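Local coordinates for protein Mono(ADP-ribosyl)transferase SpvB (Salmonella typhimurium, PDB 2GWL) that probably transfers ADP-ribose from NAD(+) onto an arginine of host actin, blocking filament assembly, through the C-terminal ADP-ribosyltransferase domain that makes up this chain, at residues K106-T111 and E147-P152; E65-L70 and R134-V139; V77-L82 and D114-N119. All blocks are in the same frame, centred on the assembly; numbering follows the deposited sequence.

Interaction 1: K106-T111 and E147-P152; sequences KAFMST and EMLFPP. With NAI (1,4-dihydronicotinamide adenine dinucleotide), chain B.
Ser110 and Glu147, predicted active-site residues, meet where antiparallel strands 109-111 and 148-150 bring together the Ser-Thr-Ser and Glu-x-Glu motifs of an arginine-specific ADP-ribosyltransferase. In Glu147, CG anti to the backbone N (chi1 177°) and an extended chain beyond it carry the carboxylate to Ser110. Glu147 CB lies 3.9 Å from Thr111 O, and Glu147 CG passes nearer, 3.6 Å from the same oxygen. Glu147 OE2 takes a very short hydrogen bond, 2.5 Å, from Ser110 OG, while Glu147 OE1 accepts one of 2.7 Å from hydroxyl O2D of the nicotinamide ribose of the bound NADH, so two partners fix the rotation of the carboxylate.

Behind this pair, Met109 with Phe150 and Thr111 with Met148 form hydrogen-bonded pairs, and Ser110 with Leu149 the non-hydrogen-bonded pair between them. Met148 O is gripped twice, by Thr111 N and by Thr111 OG1 (2.8 Å), which arrive from opposite faces of its plane. On the face that also carries the side chains of Thr111 and Met148, Met109 CE lies over one face of the Phe150 ring, offset toward its rim. Past the strands, Pro152 CD makes a CH-pi contact above the centre of the Phe108 ring, 3.6 Å from the centroid.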
loop_
_atom_site.group_PDB
_atom_site.type_symbol
_atom_site.label_atom_id
_atom_site.label_comp_id
_atom_site.label_asym_id
_atom_site.label_seq_id
_atom_site.Cartn_x
_atom_site.Cartn_y
_atom_site.Cartn_z
ATOM N N LYS A 106 5.467 1.467 6.465
ATOM C CA LYS A 106 5.890 0.210 7.018
ATOM C C LYS A 106 5.165 -1.004 6.455
ATOM O O LYS A 106 5.670 -2.124 6.597
ATOM C CB LYS A 106 5.746 0.279 8.520
ATOM C CG LYS A 106 6.554 1.391 9.168
ATOM C CD LYS A 106 6.318 1.377 10.665
ATOM C CE LYS A 106 7.371 2.188 11.511
ATOM N NZ LYS A 106 7.415 1.536 12.901
ATOM N N ALA A 107 3.969 -0.809 5.885
ATOM C CA ALA A 107 3.178 -1.937 5.391
ATOM C C ALA A 107 3.576 -2.179 3.965
ATOM O O ALA A 107 4.376 -1.426 3.431
ATOM C CB ALA A 107 1.725 -1.577 5.499
ATOM N N PHE A 108 2.954 -3.150 3.329
ATOM C CA PHE A 108 3.016 -3.249 1.891
ATOM C C PHE A 108 2.148 -2.064 1.391
ATOM O O PHE A 108 1.123 -1.750 2.004
ATOM C CB PHE A 108 2.419 -4.560 1.429
ATOM C CG PHE A 108 3.307 -5.790 1.684
ATOM C CD1 PHE A 108 4.041 -6.319 0.645
ATOM C CD2 PHE A 108 3.291 -6.421 2.892
ATOM C CE1 PHE A 108 4.833 -7.447 0.834
ATOM C CE2 PHE A 108 4.106 -7.565 3.099
ATOM C CZ PHE A 108 4.839 -8.057 2.056
ATOM N N MET A 109 2.568 -1.427 0.303
ATOM C CA MET A 109 1.843 -0.251 -0.243
ATOM C C MET A 109 1.194 -0.563 -1.575
ATOM O O MET A 109 1.850 -0.884 -2.584
ATOM C CB MET A 109 2.786 0.944 -0.317
ATOM C CG MET A 109 2.068 2.296 -0.748
ATOM S SD MET A 109 3.270 3.555 -0.873
ATOM C CE MET A 109 4.097 3.257 -2.473
ATOM N N SER A 110 -0.144 -0.536 -1.553
ATOM C CA SER A 110 -0.970 -0.781 -2.709
ATOM C C SER A 110 -1.225 0.526 -3.533
ATOM O O SER A 110 -1.650 1.545 -2.975
ATOM C CB SER A 110 -2.281 -1.387 -2.244
ATOM O OG SER A 110 -3.026 -1.764 -3.355
ATOM N N THR A 111 -0.909 0.481 -4.811
ATOM C CA THR A 111 -1.088 1.624 -5.688
ATOM C C THR A 111 -1.745 1.108 -6.981
ATOM O O THR A 111 -1.853 -0.083 -7.223
ATOM C CB THR A 111 0.237 2.308 -6.036
ATOM O OG1 THR A 111 0.992 1.510 -6.924
ATOM C CG2 THR A 111 1.085 2.673 -4.855
ATOM N N GLU A 147 -2.959 -3.237 -10.243
ATOM C CA GLU A 147 -2.346 -2.951 -8.937
ATOM C C GLU A 147 -0.833 -3.117 -8.993
ATOM O O GLU A 147 -0.302 -4.174 -9.339
ATOM C CB GLU A 147 -2.935 -3.819 -7.821
ATOM C CG GLU A 147 -2.269 -3.586 -6.466
ATOM C CD GLU A 147 -2.946 -4.235 -5.288
ATOM O OE1 GLU A 147 -3.934 -4.945 -5.467
ATOM O OE2 GLU A 147 -2.451 -4.045 -4.179
ATOM N N MET A 148 -0.136 -2.056 -8.645
ATOM C CA MET A 148 1.282 -2.115 -8.392
ATOM C C MET A 148 1.467 -2.135 -6.860
ATOM O O MET A 148 1.108 -1.199 -6.162
ATOM C CB MET A 148 2.026 -0.933 -8.996
ATOM C CG MET A 148 3.503 -1.040 -8.727
ATOM S SD MET A 148 4.555 0.062 -9.575
ATOM C CE MET A 148 4.705 -0.557 -11.221
ATOM N N LEU A 149 2.028 -3.223 -6.343
ATOM C CA LEU A 149 2.289 -3.361 -4.917
ATOM C C LEU A 149 3.765 -3.150 -4.615
ATOM O O LEU A 149 4.640 -3.570 -5.359
ATOM C CB LEU A 149 1.862 -4.767 -4.447
ATOM C CG LEU A 149 1.774 -5.100 -2.928
ATOM C CD1 LEU A 149 0.623 -4.385 -2.121
ATOM C CD2 LEU A 149 1.593 -6.609 -2.763
ATOM N N PHE A 150 4.027 -2.539 -3.467
ATOM C CA PHE A 150 5.359 -2.300 -2.986
ATOM C C PHE A 150 5.538 -3.064 -1.672
ATOM O O PHE A 150 4.614 -3.143 -0.865
ATOM C CB PHE A 150 5.652 -0.818 -2.725
ATOM C CG PHE A 150 5.642 0.064 -3.997
ATOM C CD1 PHE A 150 6.810 0.598 -4.503
ATOM C CD2 PHE A 150 4.452 0.270 -4.673
ATOM C CE1 PHE A 150 6.792 1.383 -5.688
ATOM C CE2 PHE A 150 4.393 1.096 -5.849
ATOM C CZ PHE A 150 5.536 1.610 -6.363
ATOM N N PRO A 151 6.751 -3.548 -1.428
ATOM C CA PRO A 151 7.067 -4.253 -0.183
ATOM C C PRO A 151 7.159 -3.297 0.983
ATOM O O PRO A 151 7.133 -2.062 0.812
ATOM C CB PRO A 151 8.457 -4.898 -0.477
ATOM C CG PRO A 151 9.105 -3.988 -1.365
ATOM C CD PRO A 151 7.943 -3.441 -2.281
ATOM N N PRO A 152 7.225 -3.837 2.197
ATOM C CA PRO A 152 7.378 -2.955 3.320
ATOM C C PRO A 152 8.550 -1.991 3.246
ATOM O O PRO A 152 9.614 -2.269 2.688
ATOM C CB PRO A 152 7.528 -3.930 4.494
ATOM C CG PRO A 152 6.797 -5.142 4.040
ATOM C CD PRO A 152 7.158 -5.257 2.616
HETATM P PA NAI B . -4.165 -0.086 3.258
HETATM O O1A NAI B . -2.936 -0.035 2.442
HETATM O O2A NAI B . -4.070 -1.042 4.394
HETATM O O5B NAI B . -4.679 1.419 3.572
HETATM C C5B NAI B . -4.762 1.789 4.897
HETATM C C4B NAI B . -5.819 2.831 5.189
HETATM O O4B NAI B . -5.499 2.834 6.552
HETATM C C3B NAI B . -5.695 4.290 4.682
HETATM O O3B NAI B . -6.761 4.756 3.843
HETATM C C2B NAI B . -5.617 5.096 5.979
HETATM O O2B NAI B . -6.882 5.644 6.326
HETATM C C1B NAI B . -5.234 4.096 7.077
HETATM N N9A NAI B . -3.838 4.190 7.522
HETATM C C8A NAI B . -3.460 3.999 8.827
HETATM N N7A NAI B . -2.133 4.209 8.938
HETATM C C5A NAI B . -1.688 4.509 7.693
HETATM C C6A NAI B . -0.424 4.790 7.281
HETATM N N6A NAI B . 0.499 4.919 8.250
HETATM N N1A NAI B . -0.217 5.061 5.954
HETATM C C2A NAI B . -1.248 5.071 5.038
HETATM N N3A NAI B . -2.521 4.787 5.459
HETATM C C4A NAI B . -2.736 4.521 6.781
HETATM O O3 NAI B . -5.379 -0.543 2.293
HETATM P PN NAI B . -5.525 -0.178 0.733
HETATM O O1N NAI B . -4.256 0.210 0.034
HETATM O O2N NAI B . -6.676 0.748 0.715
HETATM O O5D NAI B . -5.940 -1.560 0.023
HETATM C C5D NAI B . -7.252 -2.065 0.157
HETATM C C4D NAI B . -7.629 -2.734 -1.166
HETATM O O4D NAI B . -7.544 -1.801 -2.230
HETATM C C3D NAI B . -6.690 -3.888 -1.499
HETATM O O3D NAI B . -7.476 -5.019 -1.808
HETATM C C2D NAI B . -5.937 -3.406 -2.714
HETATM O O2D NAI B . -5.816 -4.521 -3.548
HETATM C C1D NAI B . -6.844 -2.326 -3.322
HETATM N N1N NAI B . -6.134 -1.201 -3.978
HETATM C C2N NAI B . -5.875 -0.072 -3.238
HETATM C C3N NAI B . -5.192 0.996 -3.812
HETATM C C7N NAI B . -5.307 2.386 -3.181
HETATM O O7N NAI B . -5.299 3.469 -4.053
HETATM N N7N NAI B . -5.448 2.614 -1.857
HETATM C C4N NAI B . -4.785 0.870 -5.153
HETATM C C5N NAI B . -5.045 -0.284 -5.890
HETATM C C6N NAI B . -5.739 -1.320 -5.299
HETATM O O HOH W 1 5.848 0.284 1.740
#

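Interaction 2: E65-L70 and R134-V139; sequences EGLSSL and RILGDV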
loop_
_atom_site.group_PDB
_atom_site.type_symbol
_atom_site.label_atom_id
_atom_site.label_comp_id
_atom_site.label_asym_id
_atom_site.label_seq_id
_atom_site.Cartn_x
_atom_site.Cartn_y
_atom_site.Cartn_z
ATOM N N GLU A 65 9.271 -11.758 -1.251
ATOM C CA GLU A 65 10.075 -12.421 -2.254
ATOM C C GLU A 65 9.242 -12.796 -3.482
ATOM O O GLU A 65 9.686 -12.626 -4.618
ATOM C CB GLU A 65 10.671 -13.704 -1.630
ATOM C CG GLU A 65 11.499 -14.563 -2.558
ATOM C CD GLU A 65 12.635 -13.830 -3.196
ATOM O OE1 GLU A 65 13.097 -12.804 -2.586
ATOM O OE2 GLU A 65 13.019 -14.238 -4.337
ATOM N N GLY A 66 8.013 -13.254 -3.263
ATOM C CA GLY A 66 7.144 -13.508 -4.382
ATOM C C GLY A 66 6.881 -12.246 -5.204
ATOM O O GLY A 66 6.963 -12.272 -6.420
ATOM N N LEU A 67 6.656 -11.144 -4.510
ATOM C CA LEU A 67 6.475 -9.838 -5.165
ATOM C C LEU A 67 7.701 -9.476 -5.997
ATOM O O LEU A 67 7.581 -9.121 -7.209
ATOM C CB LEU A 67 6.096 -8.789 -4.139
ATOM C CG LEU A 67 5.865 -7.351 -4.702
ATOM C CD1 LEU A 67 4.622 -7.310 -5.533
ATOM C CD2 LEU A 67 5.769 -6.503 -3.530
ATOM N N SER A 68 8.878 -9.594 -5.388
ATOM C CA SER A 68 10.157 -9.233 -6.000
ATOM C C SER A 68 10.447 -10.018 -7.288
ATOM O O SER A 68 11.126 -9.531 -8.213
ATOM C CB SER A 68 11.270 -9.571 -4.994
ATOM O OG SER A 68 12.474 -8.969 -5.396
ATOM N N SER A 69 9.905 -11.225 -7.330
ATOM C CA SER A 69 10.111 -12.133 -8.428
ATOM C C SER A 69 9.284 -11.792 -9.651
ATOM O O SER A 69 9.554 -12.328 -10.714
ATOM C CB SER A 69 9.848 -13.577 -7.960
ATOM O OG SER A 69 8.472 -13.919 -7.936
ATOM N N LEU A 70 8.291 -10.897 -9.515
ATOM C CA LEU A 70 7.445 -10.505 -10.642
ATOM C C LEU A 70 8.164 -9.560 -11.594
ATOM O O LEU A 70 9.076 -8.856 -11.178
ATOM C CB LEU A 70 6.186 -9.823 -10.163
ATOM C CG LEU A 70 5.326 -10.660 -9.234
ATOM C CD1 LEU A 70 4.061 -9.898 -8.953
ATOM C CD2 LEU A 70 5.037 -12.033 -9.794
ATOM N N ARG A 134 5.755 -3.605 -8.029
ATOM C CA ARG A 134 5.521 -4.607 -9.055
ATOM C C ARG A 134 4.068 -4.748 -9.354
ATOM O O ARG A 134 3.251 -4.842 -8.463
ATOM C CB ARG A 134 6.074 -6.030 -8.683
ATOM C CG ARG A 134 7.530 -6.125 -8.446
ATOM C CD ARG A 134 8.318 -6.051 -9.739
ATOM N NE ARG A 134 9.731 -6.195 -9.437
ATOM C CZ ARG A 134 10.577 -5.201 -9.155
ATOM N NH1 ARG A 134 10.187 -3.939 -9.154
ATOM N NH2 ARG A 134 11.850 -5.475 -8.890
ATOM N N ILE A 135 3.747 -4.778 -10.638
ATOM C CA ILE A 135 2.392 -5.051 -11.110
ATOM C C ILE A 135 1.967 -6.477 -10.766
ATOM O O ILE A 135 2.664 -7.437 -11.115
ATOM C CB ILE A 135 2.294 -4.852 -12.654
ATOM C CG1 ILE A 135 2.508 -3.362 -13.039
ATOM C CG2 ILE A 135 0.949 -5.353 -13.190
ATOM C CD1 ILE A 135 1.432 -2.436 -12.573
ATOM N N LEU A 136 0.820 -6.656 -10.122
ATOM C CA LEU A 136 0.435 -8.023 -9.683
ATOM C C LEU A 136 -0.105 -8.874 -10.774
ATOM O O LEU A 136 0.152 -10.074 -10.810
ATOM C CB LEU A 136 -0.610 -7.997 -8.570
ATOM C CG LEU A 136 -0.144 -7.351 -7.274
ATOM C CD1 LEU A 136 -1.237 -7.400 -6.256
ATOM C CD2 LEU A 136 1.118 -8.074 -6.715
ATOM N N GLY A 137 -0.887 -8.290 -11.666
ATOM C CA GLY A 137 -1.471 -9.051 -12.762
ATOM C C GLY A 137 -2.312 -10.201 -12.212
ATOM O O GLY A 137 -3.101 -10.010 -11.268
ATOM N N ASP A 138 -2.154 -11.370 -12.808
ATOM C CA ASP A 138 -2.938 -12.540 -12.414
ATOM C C ASP A 138 -2.548 -13.155 -11.055
ATOM O O ASP A 138 -3.232 -14.039 -10.572
ATOM C CB ASP A 138 -2.917 -13.606 -13.513
ATOM C CG ASP A 138 -3.932 -13.319 -14.611
ATOM O OD1 ASP A 138 -4.336 -12.131 -14.768
ATOM O OD2 ASP A 138 -4.323 -14.273 -15.318
ATOM N N VAL A 139 -1.485 -12.676 -10.428
ATOM C CA VAL A 139 -1.240 -13.020 -9.031
ATOM C C VAL A 139 -2.300 -12.365 -8.117
ATOM O O VAL A 139 -2.560 -12.864 -7.022
ATOM C CB VAL A 139 0.143 -12.583 -8.594
ATOM C CG1 VAL A 139 0.294 -12.777 -7.105
ATOM C CG2 VAL A 139 1.179 -13.423 -9.300
#
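Leu67, late in helix 49-68, is the first residue of 65-70 to reach across, and it does so at two points. Its side chain leaves with CG anti to the backbone N (chi1 -180°), which carries Leu67 CD1 to 3.7 Å from Arg134 CB and 3.8 Å from Leu136 CD2. Its carbonyl oxygen meets the same arginine further out, with Arg134 CG 3.2 Å from Leu67 O. Ser68 adds only its backbone: Ser68 O lies near the plane of the guanidinium, at its edge, 3.8 Å from Arg134 NE.

Leu70 then closes the turn, its N bonded to Leu67 O, and presents its whole side chain to 134-139. Leu70 CB packs against Arg134 CB, Leu70 CD1 rests 3.6 Å from Ile135 O and also touches Leu136 CD2, and Leu70 CD2 meets Val139 CG2. At its backbone, Leu70 O sits 3.2 Å from Arg134 NE, again at the guanidinium edge. Arg134 reaches this position because its chain bends at chi2 (-74°); beyond the bend, its NH1 is hydrogen-bonded to His131 O.

Strand 134-135 is an outer strand of the small antiparallel sheet, and Leu67 and Leu136 also both pack on Leu149 of its middle strand. The contact is therefore apolar at the leucines and along the methylenes of Arg134, with only the NE end beside carbonyl oxygens. It implies that the cation, lying beside the carbonyl oxygens of Ser68 and Leu70, is probably favoured by their partial negative charge.

Interaction 3: V77-L82 and D114-N119; sequences VVYRGL and DKAWIN. With NAI (1,4-dihydronicotinamide adenine dinucleotide), chain B.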
loop_
_atom_site.group_PDB
_atom_site.type_symbol
_atom_site.label_atom_id
_atom_site.label_comp_id
_atom_site.label_asym_id
_atom_site.label_seq_id
_atom_site.Cartn_x
_atom_site.Cartn_y
_atom_site.Cartn_z
ATOM N N VAL A 77 4.704 6.714 -12.719
ATOM C CA VAL A 77 3.864 7.286 -11.727
ATOM C C VAL A 77 2.769 6.292 -11.399
ATOM O O VAL A 77 2.332 5.554 -12.266
ATOM C CB VAL A 77 3.238 8.660 -12.252
ATOM C CG1 VAL A 77 2.281 8.393 -13.371
ATOM C CG2 VAL A 77 2.520 9.368 -11.157
ATOM N N VAL A 78 2.306 6.307 -10.159
ATOM C CA VAL A 78 1.162 5.488 -9.741
ATOM C C VAL A 78 0.350 6.303 -8.813
ATOM O O VAL A 78 0.800 7.372 -8.334
ATOM C CB VAL A 78 1.621 4.178 -9.013
ATOM C CG1 VAL A 78 2.271 3.302 -9.985
ATOM C CG2 VAL A 78 2.535 4.518 -7.867
ATOM N N TYR A 79 -0.826 5.807 -8.524
ATOM C CA TYR A 79 -1.811 6.552 -7.709
ATOM C C TYR A 79 -2.310 5.746 -6.553
ATOM O O TYR A 79 -2.403 4.497 -6.623
ATOM C CB TYR A 79 -3.026 7.021 -8.550
ATOM C CG TYR A 79 -2.591 7.549 -9.854
ATOM C CD1 TYR A 79 -2.037 8.832 -9.963
ATOM C CD2 TYR A 79 -2.683 6.769 -10.997
ATOM C CE1 TYR A 79 -1.595 9.332 -11.201
ATOM C CE2 TYR A 79 -2.232 7.246 -12.234
ATOM C CZ TYR A 79 -1.711 8.543 -12.308
ATOM O OH TYR A 79 -1.275 9.005 -13.506
ATOM N N ARG A 80 -2.629 6.464 -5.479
ATOM C CA ARG A 80 -3.189 5.866 -4.265
ATOM C C ARG A 80 -4.132 6.840 -3.555
ATOM O O ARG A 80 -3.778 7.983 -3.310
ATOM C CB ARG A 80 -2.006 5.467 -3.391
ATOM C CG ARG A 80 -2.318 4.773 -2.086
ATOM C CD ARG A 80 -0.984 4.224 -1.544
ATOM N NE ARG A 80 -1.023 3.830 -0.121
ATOM C CZ ARG A 80 -1.740 2.830 0.412
ATOM N NH1 ARG A 80 -2.524 2.057 -0.323
ATOM N NH2 ARG A 80 -1.661 2.598 1.729
ATOM N N GLY A 81 -5.325 6.392 -3.247
ATOM C CA GLY A 81 -6.338 7.206 -2.562
ATOM C C GLY A 81 -6.224 6.822 -1.107
ATOM O O GLY A 81 -6.108 5.588 -0.773
ATOM N N LEU A 82 -6.264 7.803 -0.217
ATOM C CA LEU A 82 -6.176 7.522 1.250
ATOM C C LEU A 82 -7.257 8.333 1.926
ATOM O O LEU A 82 -7.600 9.459 1.500
ATOM C CB LEU A 82 -4.812 7.924 1.894
ATOM C CG LEU A 82 -3.453 7.282 1.526
ATOM C CD1 LEU A 82 -2.321 7.876 2.356
ATOM C CD2 LEU A 82 -3.437 5.764 1.663
ATOM N N ASP A 114 -3.147 2.976 -13.083
ATOM C CA ASP A 114 -4.116 3.322 -14.098
ATOM C C ASP A 114 -4.973 4.464 -13.599
ATOM O O ASP A 114 -5.229 5.403 -14.343
ATOM C CB ASP A 114 -5.076 2.165 -14.365
ATOM C CG ASP A 114 -4.504 1.104 -15.278
ATOM O OD1 ASP A 114 -3.387 1.307 -15.819
ATOM O OD2 ASP A 114 -5.203 0.065 -15.426
ATOM N N LYS A 115 -5.424 4.380 -12.360
ATOM C CA LYS A 115 -6.357 5.385 -11.871
ATOM C C LYS A 115 -6.251 5.545 -10.388
ATOM O O LYS A 115 -5.757 4.653 -9.671
ATOM C CB LYS A 115 -7.759 4.949 -12.222
ATOM C CG LYS A 115 -8.236 3.784 -11.358
ATOM C CD LYS A 115 -9.483 3.071 -11.937
ATOM C CE LYS A 115 -9.427 2.840 -13.455
ATOM N NZ LYS A 115 -10.517 1.894 -13.920
ATOM N N ALA A 116 -6.719 6.698 -9.914
ATOM C CA ALA A 116 -6.834 6.942 -8.509
ATOM C C ALA A 116 -8.233 6.709 -8.051
ATOM O O ALA A 116 -9.190 7.256 -8.603
ATOM C CB ALA A 116 -6.474 8.399 -8.224
ATOM N N TRP A 117 -8.336 5.960 -6.978
ATOM C CA TRP A 117 -9.562 5.759 -6.291
ATOM C C TRP A 117 -9.871 6.988 -5.406
ATOM O O TRP A 117 -9.058 7.385 -4.578
ATOM C CB TRP A 117 -9.407 4.478 -5.502
ATOM C CG TRP A 117 -9.351 3.301 -6.513
ATOM C CD1 TRP A 117 -8.233 2.755 -7.090
ATOM C CD2 TRP A 117 -10.472 2.666 -7.127
ATOM N NE1 TRP A 117 -8.593 1.760 -7.980
ATOM C CE2 TRP A 117 -9.964 1.682 -8.012
ATOM C CE3 TRP A 117 -11.860 2.775 -6.961
ATOM C CZ2 TRP A 117 -10.796 0.842 -8.736
ATOM C CZ3 TRP A 117 -12.674 1.930 -7.676
ATOM C CH2 TRP A 117 -12.146 0.983 -8.560
ATOM N N ILE A 118 -11.003 7.628 -5.657
ATOM C CA ILE A 118 -11.326 8.875 -4.994
ATOM C C ILE A 118 -11.442 8.699 -3.485
ATOM O O ILE A 118 -12.144 7.757 -2.990
ATOM C CB ILE A 118 -12.626 9.493 -5.535
ATOM C CG1 ILE A 118 -12.411 9.933 -6.992
ATOM C CG2 ILE A 118 -13.069 10.653 -4.655
ATOM C CD1 ILE A 118 -13.688 10.234 -7.691
ATOM N N ASN A 119 -10.755 9.575 -2.756
ATOM C CA ASN A 119 -10.861 9.606 -1.291
ATOM C C ASN A 119 -10.467 11.032 -0.849
ATOM O O ASN A 119 -10.148 11.843 -1.742
ATOM C CB ASN A 119 -9.861 8.580 -0.727
ATOM C CG ASN A 119 -10.319 7.999 0.536
ATOM O OD1 ASN A 119 -10.917 8.710 1.404
ATOM N ND2 ASN A 119 -10.127 6.662 0.664
HETATM P PA NAI B . -4.165 -0.086 3.258
HETATM O O1A NAI B . -2.936 -0.035 2.442
HETATM O O2A NAI B . -4.070 -1.042 4.394
HETATM O O5B NAI B . -4.679 1.419 3.572
HETATM C C5B NAI B . -4.762 1.789 4.897
HETATM C C4B NAI B . -5.819 2.831 5.189
HETATM O O4B NAI B . -5.499 2.834 6.552
HETATM C C3B NAI B . -5.695 4.290 4.682
HETATM O O3B NAI B . -6.761 4.756 3.843
HETATM C C2B NAI B . -5.617 5.096 5.979
HETATM O O2B NAI B . -6.882 5.644 6.326
HETATM C C1B NAI B . -5.234 4.096 7.077
HETATM N N9A NAI B . -3.838 4.190 7.522
HETATM C C8A NAI B . -3.460 3.999 8.827
HETATM N N7A NAI B . -2.133 4.209 8.938
HETATM C C5A NAI B . -1.688 4.509 7.693
HETATM C C6A NAI B . -0.424 4.790 7.281
HETATM N N6A NAI B . 0.499 4.919 8.250
HETATM N N1A NAI B . -0.217 5.061 5.954
HETATM C C2A NAI B . -1.248 5.071 5.038
HETATM N N3A NAI B . -2.521 4.787 5.459
HETATM C C4A NAI B . -2.736 4.521 6.781
HETATM O O3 NAI B . -5.379 -0.543 2.293
HETATM P PN NAI B . -5.525 -0.178 0.733
HETATM O O1N NAI B . -4.256 0.210 0.034
HETATM O O2N NAI B . -6.676 0.748 0.715
HETATM O O5D NAI B . -5.940 -1.560 0.023
HETATM C C5D NAI B . -7.252 -2.065 0.157
HETATM C C4D NAI B . -7.629 -2.734 -1.166
HETATM O O4D NAI B . -7.544 -1.801 -2.230
HETATM C C3D NAI B . -6.690 -3.888 -1.499
HETATM O O3D NAI B . -7.476 -5.019 -1.808
HETATM C C2D NAI B . -5.937 -3.406 -2.714
HETATM O O2D NAI B . -5.816 -4.521 -3.548
HETATM C C1D NAI B . -6.844 -2.326 -3.322
HETATM N N1N NAI B . -6.134 -1.201 -3.978
HETATM C C2N NAI B . -5.875 -0.072 -3.238
HETATM C C3N NAI B . -5.192 0.996 -3.812
HETATM C C7N NAI B . -5.307 2.386 -3.181
HETATM O O7N NAI B . -5.299 3.469 -4.053
HETATM N N7N NAI B . -5.448 2.614 -1.857
HETATM C C4N NAI B . -4.785 0.870 -5.153
HETATM C C5N NAI B . -5.045 -0.284 -5.890
HETATM C C6N NAI B . -5.739 -1.320 -5.299
#
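Apolar packing joins Tyr79 CB to Ala116 CB, 3.7 Å apart. The Tyr79 ring runs on obliquely along the backbone of Lys115 toward Asp114 O. The meeting of main chains is a CA-H...O contact: the absence of a side chain at Gly81, on the side that faces 114-119, leaves room for Trp117 O, and Gly81 CA comes within 3.4 Å of that oxygen, with an angle of 152° at the hydrogen. Further along, Asn119 leans on the backbone of Leu82, with Asn119 CB 3.3 Å from Leu82 O.

The side chain and backbone of 77-82 also bond the bound NADH. Gly81 clasps the nicotinamide amide with its backbone, as expected of this enzyme class: Gly81 N donates to O7N (3.0 Å), and N7N returns a nearly straight bond to Gly81 O (3.2 Å, 171°). In Arg80, a predicted active-site residue, CB is directed away from 114-119, and the chain, extended from CG to NE, reaches the pyrophosphate. Arg80 NH1 donates to O1N at 2.6 Å and Arg80 NH2 to O1A at 3.0 Å. Leu82 CD2 lies over one face of that guanidinium, offset toward its rim, and Ser110 O accepts a further bond from NH1.

Strand 77-82 is an outermost strand of the five-stranded mixed sheet, with antiparallel strand 121-126 beside it, and 114-119 is part of the loop that links strand 109-111 to strand 121-126.

How the interactions relate
Interaction 1 lies in the buried core, near the centre of the chain; interactions 2 and 3 are only partly buried. Interactions 1 and 2 share the small three-stranded sheet: 148-150 is its middle strand, and backbone bonds from Arg134 and Leu136 to Leu149 and Glu147 pass from one contact to the other. Interaction 3 belongs to the larger mixed sheet and meets interaction 1 where Val78 packs on Thr111. Both contribute to the dinucleotide site, 147-152 at the nicotinamide ribose, 106-111 beside the nicotinamide ring, 77-82 at the amide and phosphates. Strand pairing dominates interaction 1, whereas leucines and the arginine chain pack beside helix 49-68 in interaction 2, and interaction 3 relies on close backbone packing.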